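Long-range contacts in cephalosporin hydroxylase CMCI (Streptomyces clavuligerus, PDB 2BM8), which takes part in cephamycin biosynthesis, probably as a cephalosporin hydroxylase with a methyltransferase-like Rossmann fold: residues M63-D68 and G93-W98; P82-E87 and E150-L155; G89-G94 and L119-I124; P154-D159 and Y182-D187. The protein carries 3 engineered substitutions. One frame throughout, in Å; residues are numbered along the deposited sequence.

Contact 1. Residues M63-D68 and G93-W98; sequences MLKDPD and GGSLAW
A Met-aromatic contact between Met63 and Trp98 ties the chain leading into helix 67-80 to the first turns of helix 94-106. The methyl group makes the more direct approach: Met63 CE lies 4.1 Å from the centroid of the five-membered ring of Trp98 and 14° off its normal, which defines a CH-pi contact over the face. The sulfur is more oblique, with Met63 SD 4.7 Å from that same centroid. Met63 SD also rests on the helix, 4.0 Å from Ser95 CA. Successive bends at chi2 (-74°) and chi3 (-81°) curl the methionine chain so that it crosses the indole at about a right angle. Trp58 meets the same indole edge-to-face. In the Rossmann-like domain, helix 94-106 follows strand 84-88, and Gly93 occupies its N-cap position. The backbones come closest where the helix begins, at 5.3 Å between Met63 CA and Gly94 CA. Lys65 contributes its aliphatic part, Lys65 CE lying 3.9 Å from Ser95 CB, while its ammonium group forms salt bridges with Glu87 and Glu186. Ser95 OG makes a weak hydrogen bond to the Glu87 oxygen that Lys65 NZ also uses, OE2, so one carboxylate oxygen links both sides of the contact. At the start of helix 67-80, Asp66 OD1 caps Asp68 N weakly at 3.4 Å.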
loop_
_atom_site.group_PDB
_atom_site.type_symbol
_atom_site.label_atom_id
_atom_site.label_comp_id
_atom_site.label_asym_id
_atom_site.label_seq_id
_atom_site.Cartn_x
_atom_site.Cartn_y
_atom_site.Cartn_z
ATOM N N MET B 63 -20.070 8.669 20.144
ATOM C CA MET B 63 -20.554 8.964 18.803
ATOM C C MET B 63 -20.113 7.843 17.895
ATOM O O MET B 63 -18.934 7.742 17.588
ATOM C CB MET B 63 -19.938 10.271 18.266
ATOM C CG MET B 63 -20.831 11.487 18.363
ATOM S SD MET B 63 -22.130 11.453 17.151
ATOM C CE MET B 63 -21.330 12.031 15.751
ATOM N N LEU B 64 -21.057 7.022 17.449
ATOM C CA LEU B 64 -20.755 5.939 16.522
ATOM C C LEU B 64 -20.540 6.425 15.088
ATOM O O LEU B 64 -20.052 5.671 14.261
ATOM C CB LEU B 64 -21.865 4.891 16.534
ATOM C CG LEU B 64 -22.054 3.988 17.753
ATOM C CD1 LEU B 64 -22.277 2.568 17.277
ATOM C CD2 LEU B 64 -20.895 4.033 18.724
ATOM N N LYS B 65 -20.913 7.665 14.795
ATOM C CA LYS B 65 -20.680 8.242 13.487
ATOM C C LYS B 65 -19.335 8.953 13.462
ATOM O O LYS B 65 -19.098 9.836 14.266
ATOM C CB LYS B 65 -21.824 9.193 13.116
ATOM C CG LYS B 65 -23.177 8.456 12.914
ATOM C CD LYS B 65 -24.270 9.392 12.427
ATOM C CE LYS B 65 -25.673 8.765 12.449
ATOM N NZ LYS B 65 -25.693 7.284 12.570
ATOM N N ASP B 66 -18.447 8.575 12.541
ATOM C CA ASP B 66 -17.100 9.127 12.575
ATOM C C ASP B 66 -17.011 10.521 11.930
ATOM O O ASP B 66 -17.994 10.991 11.362
ATOM C CB ASP B 66 -16.037 8.096 12.115
ATOM C CG ASP B 66 -16.114 7.739 10.664
ATOM O OD1 ASP B 66 -16.411 8.609 9.812
ATOM O OD2 ASP B 66 -15.831 6.575 10.287
ATOM N N PRO B 67 -15.891 11.222 12.123
ATOM C CA PRO B 67 -15.740 12.585 11.615
ATOM C C PRO B 67 -16.055 12.802 10.133
ATOM O O PRO B 67 -16.578 13.837 9.796
ATOM C CB PRO B 67 -14.264 12.894 11.893
ATOM C CG PRO B 67 -13.972 12.128 13.112
ATOM C CD PRO B 67 -14.709 10.820 12.913
ATOM N N ASP B 68 -15.734 11.862 9.268
ATOM C CA ASP B 68 -16.016 12.028 7.855
ATOM C C ASP B 68 -17.517 11.954 7.615
ATOM O O ASP B 68 -18.047 12.656 6.756
ATOM C CB ASP B 68 -15.239 10.978 7.049
ATOM C CG ASP B 68 -13.721 11.107 7.265
ATOM O OD1 ASP B 68 -13.215 12.260 7.150
ATOM O OD2 ASP B 68 -12.956 10.154 7.597
ATOM N N GLY B 93 -27.627 7.015 21.923
ATOM C CA GLY B 93 -28.365 8.232 21.632
ATOM C C GLY B 93 -27.483 9.414 21.281
ATOM O O GLY B 93 -27.973 10.534 21.084
ATOM N N GLY B 94 -26.184 9.165 21.188
ATOM C CA GLY B 94 -25.216 10.213 20.927
ATOM C C GLY B 94 -25.551 10.935 19.638
ATOM O O GLY B 94 -25.652 12.166 19.613
ATOM N N SER B 95 -25.775 10.177 18.574
ATOM C CA SER B 95 -26.045 10.779 17.284
ATOM C C SER B 95 -27.368 11.578 17.268
ATOM O O SER B 95 -27.501 12.542 16.533
ATOM C CB SER B 95 -26.023 9.701 16.201
ATOM O OG SER B 95 -27.160 8.877 16.348
ATOM N N LEU B 96 -28.343 11.191 18.071
ATOM C CA LEU B 96 -29.569 11.997 18.245
ATOM C C LEU B 96 -29.289 13.405 18.804
ATOM O O LEU B 96 -29.746 14.398 18.250
ATOM C CB LEU B 96 -30.518 11.306 19.216
ATOM C CG LEU B 96 -31.525 10.280 18.714
ATOM C CD1 LEU B 96 -31.091 9.591 17.441
ATOM C CD2 LEU B 96 -31.787 9.282 19.823
ATOM N N ALA B 97 -28.564 13.473 19.921
ATOM C CA ALA B 97 -28.208 14.742 20.529
ATOM C C ALA B 97 -27.361 15.583 19.590
ATOM O O ALA B 97 -27.491 16.805 19.570
ATOM C CB ALA B 97 -27.466 14.521 21.825
ATOM N N TRP B 98 -26.500 14.928 18.813
ATOM C CA TRP B 98 -25.640 15.608 17.856
ATOM C C TRP B 98 -26.492 16.263 16.772
ATOM O O TRP B 98 -26.337 17.447 16.505
ATOM C CB TRP B 98 -24.622 14.635 17.242
ATOM C CG TRP B 98 -23.684 15.291 16.276
ATOM C CD1 TRP B 98 -22.642 16.093 16.580
ATOM C CD2 TRP B 98 -23.734 15.222 14.859
ATOM N NE1 TRP B 98 -22.015 16.523 15.437
ATOM C CE2 TRP B 98 -22.676 16.002 14.361
ATOM C CE3 TRP B 98 -24.560 14.566 13.949
ATOM C CZ2 TRP B 98 -22.432 16.154 13.010
ATOM C CZ3 TRP B 98 -24.311 14.705 12.606
ATOM C CH2 TRP B 98 -23.262 15.503 12.149
#

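Contact 2. Residues P82-E87 and E150-L155; sequences PRTIVE and EMAHPL
Thr84 and Arg83 turn their side chains onto different parts of the segment 150-155, one by a hydrogen bond and the other by a flat face. Thr84 OG1 donates to Ala152 O at 2.6 Å, approaching 30° out of the carbonyl plane. A chi1 of -50° sets this hydroxyl beside its own backbone N and points the methyl CG2 at both Met151 and Leu155, with Thr84 CG2 3.9 Å from Met151 CB. The Thr84 and Met151 side chains cross at about a right angle. Leu155 also reaches the threonine, its CD1 3.7 Å from Thr84 CB. Arg83 lays its guanidinium over Ala152: the methyl CB is 3.7 Å above the plane and over its centre, an apolar contact with the face of a charged group. The arginine stem is close as well, with Arg83 CB 3.5 Å from Ala152 CB.

Between these side chains, the backbone begins a parallel pairing in which Thr84 bridges Leu155. The O of Pro154, a residue joined to His153 by a cis peptide bond, accepts from Thr84 N at 3.2 Å and weakly from Arg83 N, so one carbonyl holds two successive amides. Thr84 O in turn receives a CA-H...O contact from Leu155 CA at 3.3 Å. His153 faces away and bonds through ND1 to Asp181. The pairing lies at the start of strands 84-88 and 155-159, with strand 111-116 on the far flank of 84-88, helix 94-106 packing on Ile85, and Leu80 of helix 67-80 against Pro154.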
loop_
_atom_site.group_PDB
_atom_site.type_symbol
_atom_site.label_atom_id
_atom_site.label_comp_id
_atom_site.label_asym_id
_atom_site.label_seq_id
_atom_site.Cartn_x
_atom_site.Cartn_y
_atom_site.Cartn_z
ATOM N N PRO B 82 -33.577 20.139 7.066
ATOM C CA PRO B 82 -34.668 19.227 7.403
ATOM C C PRO B 82 -35.440 19.669 8.635
ATOM O O PRO B 82 -34.827 20.062 9.616
ATOM C CB PRO B 82 -33.947 17.900 7.688
ATOM C CG PRO B 82 -32.577 18.288 8.097
ATOM C CD PRO B 82 -32.263 19.514 7.277
ATOM N N ARG B 83 -36.766 19.618 8.557
ATOM C CA ARG B 83 -37.624 19.767 9.729
ATOM C C ARG B 83 -37.685 18.498 10.612
ATOM O O ARG B 83 -38.062 18.579 11.779
ATOM C CB ARG B 83 -39.041 20.179 9.295
ATOM C CG ARG B 83 -39.167 21.646 8.840
ATOM C CD ARG B 83 -39.628 22.609 9.937
ATOM N NE ARG B 83 -41.057 22.927 9.810
ATOM C CZ ARG B 83 -41.969 22.834 10.780
ATOM N NH1 ARG B 83 -41.648 22.441 12.009
ATOM N NH2 ARG B 83 -43.229 23.153 10.518
ATOM N N THR B 84 -37.317 17.336 10.069
ATOM C CA THR B 84 -37.396 16.083 10.818
ATOM C C THR B 84 -36.239 15.150 10.469
ATOM O O THR B 84 -36.012 14.857 9.311
ATOM C CB THR B 84 -38.730 15.338 10.532
ATOM O OG1 THR B 84 -39.855 16.217 10.680
ATOM C CG2 THR B 84 -38.974 14.238 11.570
ATOM N N ILE B 85 -35.515 14.680 11.476
ATOM C CA ILE B 85 -34.537 13.625 11.281
ATOM C C ILE B 85 -34.918 12.404 12.109
ATOM O O ILE B 85 -35.086 12.510 13.313
ATOM C CB ILE B 85 -33.152 14.127 11.665
ATOM C CG1 ILE B 85 -32.711 15.210 10.672
ATOM C CG2 ILE B 85 -32.151 12.974 11.686
ATOM C CD1 ILE B 85 -31.534 16.000 11.147
ATOM N N VAL B 86 -35.057 11.261 11.440
ATOM C CA VAL B 86 -35.408 9.988 12.055
ATOM C C VAL B 86 -34.222 9.015 12.066
ATOM O O VAL B 86 -33.622 8.761 11.028
ATOM C CB VAL B 86 -36.526 9.304 11.267
ATOM C CG1 VAL B 86 -36.906 7.984 11.918
ATOM C CG2 VAL B 86 -37.758 10.212 11.144
ATOM N N GLU B 87 -33.904 8.468 13.241
ATOM C CA GLU B 87 -32.904 7.408 13.387
ATOM C C GLU B 87 -33.603 6.118 13.746
ATOM O O GLU B 87 -34.192 6.037 14.803
ATOM C CB GLU B 87 -31.931 7.731 14.526
ATOM C CG GLU B 87 -30.671 8.447 14.086
ATOM C CD GLU B 87 -29.671 7.523 13.420
ATOM O OE1 GLU B 87 -30.063 6.401 13.028
ATOM O OE2 GLU B 87 -28.489 7.923 13.307
ATOM N N GLU B 150 -47.303 12.149 10.401
ATOM C CA GLU B 150 -47.682 13.433 10.961
ATOM C C GLU B 150 -46.539 14.494 11.002
ATOM O O GLU B 150 -46.809 15.669 11.269
ATOM C CB GLU B 150 -48.257 13.144 12.367
ATOM C CG GLU B 150 -48.683 14.329 13.225
ATOM C CD GLU B 150 -47.926 14.385 14.552
ATOM O OE1 GLU B 150 -48.116 13.460 15.384
ATOM O OE2 GLU B 150 -47.139 15.345 14.767
ATOM N N MET B 151 -45.291 14.113 10.715
ATOM C CA MET B 151 -44.148 15.030 10.891
ATOM C C MET B 151 -43.837 15.917 9.688
ATOM O O MET B 151 -44.333 15.698 8.585
ATOM C CB MET B 151 -42.888 14.261 11.302
ATOM C CG MET B 151 -42.951 13.722 12.728
ATOM S SD MET B 151 -42.611 14.860 14.087
ATOM C CE MET B 151 -44.201 15.716 14.289
ATOM N N ALA B 152 -43.009 16.930 9.934
ATOM C CA ALA B 152 -42.735 17.980 8.954
ATOM C C ALA B 152 -41.577 17.629 8.021
ATOM O O ALA B 152 -40.777 16.736 8.294
ATOM C CB ALA B 152 -42.455 19.295 9.661
ATOM N N HIS B 153 -41.514 18.362 6.914
ATOM C CA HIS B 153 -40.584 18.081 5.841
ATOM C C HIS B 153 -39.808 19.348 5.506
ATOM O O HIS B 153 -40.277 20.441 5.786
ATOM C CB HIS B 153 -41.353 17.577 4.625
ATOM C CG HIS B 153 -42.065 16.280 4.857
ATOM N ND1 HIS B 153 -41.878 15.175 4.055
ATOM C CD2 HIS B 153 -42.964 15.908 5.801
ATOM C CE1 HIS B 153 -42.635 14.184 4.490
ATOM N NE2 HIS B 153 -43.306 14.604 5.546
ATOM N N PRO B 154 -38.628 19.232 4.906
ATOM C CA PRO B 154 -38.010 17.963 4.507
ATOM C C PRO B 154 -37.638 17.026 5.657
ATOM O O PRO B 154 -37.677 17.382 6.844
ATOM C CB PRO B 154 -36.730 18.410 3.783
ATOM C CG PRO B 154 -36.926 19.823 3.447
ATOM C CD PRO B 154 -37.796 20.382 4.527
ATOM N N LEU B 155 -37.235 15.823 5.276
ATOM C CA LEU B 155 -37.071 14.733 6.213
ATOM C C LEU B 155 -35.917 13.833 5.819
ATOM O O LEU B 155 -35.774 13.464 4.658
ATOM C CB LEU B 155 -38.362 13.940 6.245
ATOM C CG LEU B 155 -38.476 12.791 7.239
ATOM C CD1 LEU B 155 -39.840 12.876 7.971
ATOM C CD2 LEU B 155 -38.320 11.446 6.539
#

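Contact 3. Residues G89-G94 and L119-I124; sequences GVYNGG and LSRCQI
Asn92 and Gln123 bring together two loops at the carboxyl ends of adjacent parallel strands, 84-88 and 111-116, in a Rossmann-like fold. In related methyltransferases the glycine-rich loop after the first strand borders the cofactor site, and the loop 89-94 of this apo structure probably corresponds to it. Val90 N of that loop bonds to Asp116 OD2 at the end of the second strand.

The central link is a backbone hydrogen bond, Gln123 N to Asn92 O, at 2.7 Å and nearly straight (171°). Next to it a CA-H...O contact runs from Asn92 CA to Arg121 O at 3.4 Å, so one hydrogen bond and a weaker CA-H...O contact join the loops where the CA atoms of Asn92 and Cys122 are 4.0 Å apart. Each loop is itself folded tightly, as a type II' turn from Val90 to Gly93 and a type I turn from Leu119 to Cys122. In the first turn Tyr91 takes a positive phi. Its ring, with CG anti to the backbone N (chi1 -172°), presents an edge to Arg121: Tyr91 CD1 stands 3.8 Å above the guanidinium plane, over its centre, and the two planes are 85° apart. The contact is therefore edge of the ring onto the face of the guanidinium. Asn92 CB packs on Gln123 CG at 3.9 Å, while the asparagine amide is held through ND2 by Arg62 O. Gln123 also ties its own loop, its NE2 donating to Arg121 O at 3.1 Å from above the carbonyl plane. Val90 CG2 also touches Leu119 CD2 at 4.1 Å.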
loop_
_atom_site.group_PDB
_atom_site.type_symbol
_atom_site.label_atom_id
_atom_site.label_comp_id
_atom_site.label_asym_id
_atom_site.label_seq_id
_atom_site.Cartn_x
_atom_site.Cartn_y
_atom_site.Cartn_z
ATOM N N GLY B 89 -32.670 2.612 14.946
ATOM C CA GLY B 89 -31.464 2.164 15.628
ATOM C C GLY B 89 -30.847 3.295 16.440
ATOM O O GLY B 89 -30.253 4.198 15.869
ATOM N N VAL B 90 -30.965 3.239 17.769
ATOM C CA VAL B 90 -30.570 4.348 18.635
ATOM C C VAL B 90 -29.281 4.101 19.431
ATOM O O VAL B 90 -28.402 4.986 19.470
ATOM C CB VAL B 90 -31.705 4.694 19.616
ATOM C CG1 VAL B 90 -31.259 5.724 20.647
ATOM C CG2 VAL B 90 -32.910 5.197 18.866
ATOM N N TYR B 91 -29.183 2.929 20.074
ATOM C CA TYR B 91 -28.073 2.595 21.001
ATOM C C TYR B 91 -27.947 3.598 22.177
ATOM O O TYR B 91 -28.845 3.672 23.000
ATOM C CB TYR B 91 -26.745 2.403 20.239
ATOM C CG TYR B 91 -25.582 1.856 21.084
ATOM C CD1 TYR B 91 -25.711 0.694 21.837
ATOM C CD2 TYR B 91 -24.363 2.528 21.137
ATOM C CE1 TYR B 91 -24.646 0.215 22.621
ATOM C CE2 TYR B 91 -23.294 2.057 21.907
ATOM C CZ TYR B 91 -23.437 0.906 22.642
ATOM O OH TYR B 91 -22.363 0.449 23.385
ATOM N N ASN B 92 -26.864 4.379 22.239
ATOM C CA ASN B 92 -26.621 5.306 23.348
ATOM C C ASN B 92 -27.245 6.690 23.162
ATOM O O ASN B 92 -27.325 7.459 24.119
ATOM C CB ASN B 92 -25.121 5.476 23.590
ATOM C CG ASN B 92 -24.462 6.298 22.521
ATOM O OD1 ASN B 92 -24.569 5.975 21.344
ATOM N ND2 ASN B 92 -23.787 7.372 22.910
ATOM N N GLY B 93 -27.627 7.015 21.923
ATOM C CA GLY B 93 -28.365 8.232 21.632
ATOM C C GLY B 93 -27.483 9.414 21.281
ATOM O O GLY B 93 -27.973 10.534 21.084
ATOM N N GLY B 94 -26.184 9.165 21.188
ATOM C CA GLY B 94 -25.216 10.213 20.927
ATOM C C GLY B 94 -25.551 10.935 19.638
ATOM O O GLY B 94 -25.652 12.166 19.613
ATOM N N LEU B 119 -34.437 0.646 24.104
ATOM C CA LEU B 119 -33.966 2.006 24.393
ATOM C C LEU B 119 -33.192 2.102 25.716
ATOM O O LEU B 119 -32.798 3.200 26.120
ATOM C CB LEU B 119 -35.156 2.979 24.448
ATOM C CG LEU B 119 -35.945 3.263 23.156
ATOM C CD1 LEU B 119 -37.231 4.061 23.461
ATOM C CD2 LEU B 119 -35.098 3.996 22.118
ATOM N N SER B 120 -32.969 0.969 26.384
ATOM C CA SER B 120 -32.356 0.960 27.718
ATOM C C SER B 120 -30.861 1.316 27.758
ATOM O O SER B 120 -30.308 1.475 28.839
ATOM C CB SER B 120 -32.544 -0.408 28.388
ATOM O OG SER B 120 -31.567 -1.323 27.911
ATOM N N ARG B 121 -30.206 1.412 26.605
ATOM C CA ARG B 121 -28.813 1.867 26.553
ATOM C C ARG B 121 -28.671 3.382 26.333
ATOM O O ARG B 121 -27.550 3.885 26.321
ATOM C CB ARG B 121 -28.024 1.118 25.467
ATOM C CG ARG B 121 -28.128 -0.419 25.519
ATOM C CD ARG B 121 -29.068 -1.025 24.467
ATOM N NE ARG B 121 -28.365 -1.791 23.430
ATOM C CZ ARG B 121 -28.686 -1.820 22.126
ATOM N NH1 ARG B 121 -29.718 -1.126 21.634
ATOM N NH2 ARG B 121 -27.957 -2.558 21.298
ATOM N N CYS B 122 -29.784 4.105 26.182
ATOM C CA CYS B 122 -29.738 5.547 25.895
ATOM C C CYS B 122 -29.108 6.344 27.021
ATOM O O CYS B 122 -29.581 6.291 28.140
ATOM C CB CYS B 122 -31.129 6.130 25.595
ATOM S SG CYS B 122 -31.055 7.825 24.910
ATOM N N GLN B 123 -28.050 7.089 26.700
ATOM C CA GLN B 123 -27.277 7.854 27.682
ATOM C C GLN B 123 -27.621 9.333 27.719
ATOM O O GLN B 123 -26.930 10.099 28.379
ATOM C CB GLN B 123 -25.782 7.733 27.374
ATOM C CG GLN B 123 -25.269 6.309 27.387
ATOM C CD GLN B 123 -25.313 5.716 28.774
ATOM O OE1 GLN B 123 -24.836 6.333 29.722
ATOM N NE2 GLN B 123 -25.900 4.545 28.901
ATOM N N ILE B 124 -28.664 9.753 27.016
ATOM C CA ILE B 124 -29.010 11.162 27.000
ATOM C C ILE B 124 -29.736 11.443 28.300
ATOM O O ILE B 124 -30.730 10.791 28.594
ATOM C CB ILE B 124 -29.906 11.532 25.794
ATOM C CG1 ILE B 124 -29.252 11.128 24.464
ATOM C CG2 ILE B 124 -30.185 13.027 25.809
ATOM C CD1 ILE B 124 -30.175 11.213 23.270
#

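Contact 4. Residues P154-D159 and Y182-D187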
loop_
_atom_site.group_PDB
_atom_site.type_symbol
_atom_site.label_atom_id
_atom_site.label_comp_id
_atom_site.label_asym_id
_atom_site.label_seq_id
_atom_site.Cartn_x
_atom_site.Cartn_y
_atom_site.Cartn_z
ATOM N N PRO B 154 -38.628 19.232 4.906
ATOM C CA PRO B 154 -38.010 17.963 4.507
ATOM C C PRO B 154 -37.638 17.026 5.657
ATOM O O PRO B 154 -37.677 17.382 6.844
ATOM C CB PRO B 154 -36.730 18.410 3.783
ATOM C CG PRO B 154 -36.926 19.823 3.447
ATOM C CD PRO B 154 -37.796 20.382 4.527
ATOM N N LEU B 155 -37.235 15.823 5.276
ATOM C CA LEU B 155 -37.071 14.733 6.213
ATOM C C LEU B 155 -35.917 13.833 5.819
ATOM O O LEU B 155 -35.774 13.464 4.658
ATOM C CB LEU B 155 -38.362 13.940 6.245
ATOM C CG LEU B 155 -38.476 12.791 7.239
ATOM C CD1 LEU B 155 -39.840 12.876 7.971
ATOM C CD2 LEU B 155 -38.320 11.446 6.539
ATOM N N ILE B 156 -35.074 13.499 6.785
ATOM C CA ILE B 156 -34.021 12.512 6.576
ATOM C C ILE B 156 -34.343 11.286 7.434
ATOM O O ILE B 156 -34.453 11.390 8.646
ATOM C CB ILE B 156 -32.650 13.083 6.972
ATOM C CG1 ILE B 156 -32.344 14.348 6.177
ATOM C CG2 ILE B 156 -31.550 12.023 6.784
ATOM C CD1 ILE B 156 -31.090 15.059 6.646
ATOM N N PHE B 157 -34.492 10.139 6.782
ATOM C CA PHE B 157 -34.734 8.863 7.439
ATOM C C PHE B 157 -33.442 8.052 7.376
ATOM O O PHE B 157 -32.931 7.785 6.297
ATOM C CB PHE B 157 -35.869 8.128 6.720
ATOM C CG PHE B 157 -36.318 6.871 7.410
ATOM C CD1 PHE B 157 -37.545 6.824 8.067
ATOM C CD2 PHE B 157 -35.512 5.733 7.415
ATOM C CE1 PHE B 157 -37.964 5.670 8.710
ATOM C CE2 PHE B 157 -35.918 4.575 8.067
ATOM C CZ PHE B 157 -37.146 4.541 8.715
ATOM N N ILE B 158 -32.921 7.649 8.526
ATOM C CA ILE B 158 -31.629 6.964 8.596
ATOM C C ILE B 158 -31.798 5.583 9.215
ATOM O O ILE B 158 -32.212 5.453 10.362
ATOM C CB ILE B 158 -30.604 7.782 9.413
ATOM C CG1 ILE B 158 -30.559 9.221 8.903
ATOM C CG2 ILE B 158 -29.205 7.146 9.321
ATOM C CD1 ILE B 158 -29.671 10.115 9.691
ATOM N N ASP B 159 -31.498 4.558 8.425
ATOM C CA ASP B 159 -31.453 3.190 8.911
ATOM C C ASP B 159 -30.089 2.826 9.518
ATOM O O ASP B 159 -29.087 2.809 8.821
ATOM C CB ASP B 159 -31.748 2.234 7.765
ATOM C CG ASP B 159 -31.594 0.801 8.174
ATOM O OD1 ASP B 159 -30.964 0.018 7.407
ATOM O OD2 ASP B 159 -32.065 0.395 9.266
ATOM N N TYR B 182 -34.531 12.307 2.248
ATOM C CA TYR B 182 -33.470 11.326 2.156
ATOM C C TYR B 182 -33.868 10.019 2.839
ATOM O O TYR B 182 -34.551 10.020 3.851
ATOM C CB TYR B 182 -32.195 11.892 2.774
ATOM C CG TYR B 182 -31.424 12.795 1.833
ATOM C CD1 TYR B 182 -31.714 14.146 1.729
ATOM C CD2 TYR B 182 -30.410 12.289 1.034
ATOM C CE1 TYR B 182 -31.005 14.966 0.860
ATOM C CE2 TYR B 182 -29.703 13.104 0.169
ATOM C CZ TYR B 182 -30.001 14.434 0.089
ATOM O OH TYR B 182 -29.301 15.226 -0.783
ATOM N N PHE B 183 -33.497 8.902 2.236
ATOM C CA PHE B 183 -33.548 7.615 2.900
ATOM C C PHE B 183 -32.135 7.082 2.837
ATOM O O PHE B 183 -31.625 6.855 1.751
ATOM C CB PHE B 183 -34.524 6.649 2.222
ATOM C CG PHE B 183 -34.766 5.371 3.013
ATOM C CD1 PHE B 183 -35.922 5.207 3.760
ATOM C CD2 PHE B 183 -33.834 4.337 3.010
ATOM C CE1 PHE B 183 -36.149 4.031 4.478
ATOM C CE2 PHE B 183 -34.066 3.161 3.733
ATOM C CZ PHE B 183 -35.224 3.018 4.462
ATOM N N ILE B 184 -31.523 6.890 4.007
ATOM C CA ILE B 184 -30.109 6.568 4.114
ATOM C C ILE B 184 -29.864 5.253 4.849
ATOM O O ILE B 184 -30.379 5.034 5.948
ATOM C CB ILE B 184 -29.372 7.714 4.828
ATOM C CG1 ILE B 184 -29.301 8.925 3.896
ATOM C CG2 ILE B 184 -27.966 7.289 5.225
ATOM C CD1 ILE B 184 -29.007 10.217 4.584
ATOM N N ILE B 185 -29.060 4.385 4.246
ATOM C CA ILE B 185 -28.675 3.136 4.891
ATOM C C ILE B 185 -27.198 3.191 5.172
ATOM O O ILE B 185 -26.389 3.177 4.262
ATOM C CB ILE B 185 -29.027 1.935 3.998
ATOM C CG1 ILE B 185 -30.541 1.797 3.891
ATOM C CG2 ILE B 185 -28.449 0.656 4.581
ATOM C CD1 ILE B 185 -31.016 1.107 2.659
ATOM N N GLU B 186 -26.840 3.267 6.441
ATOM C CA GLU B 186 -25.433 3.349 6.812
ATOM C C GLU B 186 -24.843 1.942 6.847
ATOM O O GLU B 186 -25.559 0.994 7.128
ATOM C CB GLU B 186 -25.279 4.057 8.160
ATOM C CG GLU B 186 -25.803 5.499 8.177
ATOM C CD GLU B 186 -25.321 6.315 9.378
ATOM O OE1 GLU B 186 -24.627 5.744 10.236
ATOM O OE2 GLU B 186 -25.660 7.524 9.474
ATOM N N ASP B 187 -23.567 1.815 6.470
ATOM C CA ASP B 187 -22.733 0.627 6.692
ATOM C C ASP B 187 -23.075 -0.606 5.861
ATOM O O ASP B 187 -22.178 -1.219 5.259
ATOM C CB ASP B 187 -22.730 0.233 8.175
ATOM C CG ASP B 187 -22.099 1.299 9.060
ATOM O OD1 ASP B 187 -20.881 1.562 8.873
ATOM O OD2 ASP B 187 -22.733 1.923 9.943
#
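Tyr182 N donates to Leu155 O at 2.9 Å, the first of five backbone bonds, the last of them weak, that join segments 154-159 and 182-187. Tyr182 O accepts from Phe157 N at 2.9 Å. Phe157 O then takes Ile184 N at 2.8 Å, while Asp159 N reaches Ile184 O at 2.8 Å, 179° at the carbonyl. The last bond, Glu186 N to Asp159 O, is 3.3 Å long. Ile156 and Ile158 do not bond across this pair; their backbones bond to strand 84-88 on the other side, placing 155-159 between two strands. The pair belongs to a beta-alpha-beta crossover, with helix 165-175 connecting the strands, whose axes lie 17° from parallel.

On the face carrying Phe157 and Phe183, which the helix covers, the two rings are near parallel, 6° between planes, but slid apart with centroids 4.9 Å distant. Asp159 shares that face and its carboxylate is well used: OD2 accepts from the backbone N atoms of Ala161 and His162, and OD1 has a weak bond with Thr165 OG1. The other face is isoleucine-rich, Ile156 CG2 lying 3.8 Å from Ile184 CD1. There Glu186 carries its carboxylate over Ile158, with Glu186 OE2 3.6 Å from Ile158 CG2; OE2 is held by Tyr73 OH and OE1 by Lys65. Tyr182 OH finds its partner in Asp214.

Overall arrangement
All four contacts belong to one Rossmann-like domain. Contacts 2 and 4 lie in its central sheet: they share Pro154 and Leu155, their centres are 11 Å apart, and strand 155-159 is paired on one flank with 84-88 and on the other with 182-185. Contacts 1 and 3 share Gly93 and Gly94, also with centres 11 Å apart, and lie around the start of helix 94-106. Contacts 2 and 3, though adjoining in sequence, have centres 20 Å apart: contact 2 lies at the start of strand 84-88 and contact 3 past its end. Along the chain the order is 63-68, 82-87, 89-98, 119-124, 150-159, 182-187. Lys65 ties the chain before helix 67-80 to the ends of strands 84-88 and 182-185.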